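Local coordinates for protein histidinol-phosphate aminotransferase (Clostridium acetobutylicum, PDB 3FTB) that probably acts as a pyridoxal 5'-phosphate-dependent aminotransferase of the class I and II family, working on histidinol phosphate, at residues Gly39-Phe44 with Ile256-Asp261. Sequence-based numbering, arbitrary orientation.
Sequences GIPKSF and INCLKD
The hydroxyl of S43 donates a hydrogen bond to the D261 carboxylate, OG to OD2 at 2.8 Å. The hydroxyl meets OD2 from above the carboxylate, 48° out of its plane. A chi1 of 63° sets OG between the backbone N and the carbonyl carbon of S43, which brings it also to 3.3 Å from N257 O and 3.5 Å from C258 SG. Apolar contact adds to it. The C258 sulfur touches both P41 and F44, with SG 4.0 Å from P41 CB and 3.9 Å from F44 CB, and lies at the edge of the F44 ring near its plane. P41 CB also approaches D261 OD2, at 3.5 Å. A water accepts from K42 N and reaches the same OD2 weakly.

Second-shell bonds help to position both partners. Within 39-44, F44 N bonds to P41 O at 3.0 Å, an i to i+3 bond that closes the first turn of the weakly bonded helix 42-45. D261 is the N-cap of helix 262-285: with CG anti to the backbone N (chi1 -160°), its OD1 makes a weak bond to Y264 N while OD2 faces S43. The contact therefore joins helix 42-45 to the bend between helices 249-257 and 262-285, with F44 lying on M253 and A254 of the former and on L55 of the second subunit.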
loop_
_atom_site.group_PDB
_atom_site.type_symbol
_atom_site.label_atom_id
_atom_site.label_comp_id
_atom_site.label_asym_id
_atom_site.label_seq_id
_atom_site.Cartn_x
_atom_site.Cartn_y
_atom_site.Cartn_z
ATOM N N GLY A 39 22.013 -2.853 8.980
ATOM C CA GLY A 39 21.291 -3.738 8.084
ATOM C C GLY A 39 19.983 -4.326 8.578
ATOM O O GLY A 39 19.500 -3.999 9.661
ATOM N N ILE A 40 19.424 -5.214 7.756
ATOM C CA ILE A 40 18.156 -5.892 8.010
ATOM C C ILE A 40 18.254 -6.819 9.218
ATOM O O ILE A 40 19.214 -7.577 9.335
ATOM C CB ILE A 40 17.748 -6.715 6.763
ATOM C CG1 ILE A 40 17.670 -5.803 5.529
ATOM C CG2 ILE A 40 16.443 -7.470 7.000
ATOM C CD1 ILE A 40 17.743 -6.542 4.194
ATOM N N PRO A 41 17.263 -6.755 10.125
ATOM C CA PRO A 41 17.250 -7.630 11.305
ATOM C C PRO A 41 17.427 -9.099 10.933
ATOM O O PRO A 41 16.813 -9.608 9.984
ATOM C CB PRO A 41 15.858 -7.401 11.900
ATOM C CG PRO A 41 15.516 -6.024 11.492
ATOM C CD PRO A 41 16.117 -5.832 10.119
ATOM N N LYS A 42 18.280 -9.778 11.685
ATOM C CA LYS A 42 18.586 -11.158 11.385
ATOM C C LYS A 42 17.330 -12.004 11.527
ATOM O O LYS A 42 17.260 -13.115 11.009
ATOM C CB LYS A 42 19.714 -11.653 12.288
ATOM C CG LYS A 42 21.040 -10.949 12.018
ATOM C CD LYS A 42 22.218 -11.627 12.711
ATOM C CE LYS A 42 23.540 -10.914 12.421
ATOM N NZ LYS A 42 23.631 -9.598 13.109
ATOM N N SER A 43 16.327 -11.459 12.211
ATOM C CA SER A 43 15.090 -12.188 12.471
ATOM C C SER A 43 14.119 -12.149 11.286
ATOM O O SER A 43 13.090 -12.828 11.286
ATOM C CB SER A 43 14.408 -11.651 13.730
ATOM O OG SER A 43 14.020 -10.296 13.574
ATOM N N PHE A 44 14.440 -11.357 10.275
ATOM C CA PHE A 44 13.607 -11.324 9.090
ATOM C C PHE A 44 13.990 -12.454 8.144
ATOM O O PHE A 44 13.133 -13.091 7.538
ATOM C CB PHE A 44 13.724 -9.990 8.365
ATOM C CG PHE A 44 12.893 -9.925 7.127
ATOM C CD1 PHE A 44 13.375 -10.429 5.923
ATOM C CD2 PHE A 44 11.611 -9.402 7.167
ATOM C CE1 PHE A 44 12.606 -10.392 4.778
ATOM C CE2 PHE A 44 10.840 -9.354 6.025
ATOM C CZ PHE A 44 11.336 -9.854 4.828
ATOM N N ILE A 256 5.818 -8.680 12.834
ATOM C CA ILE A 256 5.479 -9.741 13.775
ATOM C C ILE A 256 6.731 -10.362 14.414
ATOM O O ILE A 256 6.718 -10.742 15.590
ATOM C CB ILE A 256 4.530 -10.799 13.116
ATOM C CG1 ILE A 256 3.099 -10.231 13.050
ATOM C CG2 ILE A 256 4.591 -12.125 13.863
ATOM C CD1 ILE A 256 2.057 -11.076 12.307
ATOM N N ASN A 257 7.822 -10.399 13.651
ATOM C CA ASN A 257 9.045 -11.081 14.065
ATOM C C ASN A 257 10.214 -10.158 14.440
ATOM O O ASN A 257 11.120 -10.551 15.174
ATOM C CB ASN A 257 9.475 -12.054 12.962
ATOM C CG ASN A 257 8.422 -13.123 12.692
ATOM O OD1 ASN A 257 8.210 -14.014 13.506
ATOM N ND2 ASN A 257 7.760 -13.033 11.548
ATOM N N CYS A 258 10.177 -8.926 13.945
ATOM C CA CYS A 258 11.308 -8.019 14.085
ATOM C C CYS A 258 11.204 -7.066 15.260
ATOM O O CYS A 258 12.216 -6.587 15.745
ATOM C CB CYS A 258 11.562 -7.259 12.778
ATOM S SG CYS A 258 12.008 -8.389 11.445
ATOM N N LEU A 259 9.992 -6.802 15.735
ATOM C CA LEU A 259 9.827 -5.896 16.873
ATOM C C LEU A 259 10.184 -6.555 18.213
ATOM O O LEU A 259 10.373 -5.866 19.229
ATOM C CB LEU A 259 8.404 -5.324 16.924
ATOM C CG LEU A 259 7.910 -4.515 15.722
ATOM C CD1 LEU A 259 6.550 -3.934 16.045
ATOM C CD2 LEU A 259 8.896 -3.409 15.401
ATOM N N LYS A 260 10.271 -7.888 18.204
ATOM C CA LYS A 260 10.632 -8.663 19.393
ATOM C C LYS A 260 12.132 -8.824 19.424
ATOM O O LYS A 260 12.693 -9.203 20.447
ATOM C CB LYS A 260 10.010 -10.063 19.355
ATOM C CG LYS A 260 8.501 -10.108 19.302
ATOM C CD LYS A 260 8.047 -11.364 18.571
ATOM C CE LYS A 260 9.075 -12.479 18.723
ATOM N NZ LYS A 260 8.777 -13.666 17.877
ATOM N N ASP A 261 12.759 -8.548 18.281
ATOM C CA ASP A 261 14.195 -8.689 18.072
ATOM C C ASP A 261 14.997 -7.737 18.964
ATOM O O ASP A 261 15.634 -6.795 18.487
ATOM C CB ASP A 261 14.512 -8.433 16.593
ATOM C CG ASP A 261 15.842 -9.013 16.171
ATOM O OD1 ASP A 261 16.624 -9.434 17.058
ATOM O OD2 ASP A 261 16.100 -9.045 14.947
HETATM O O HOH W 1 19.354 -9.149 14.052
#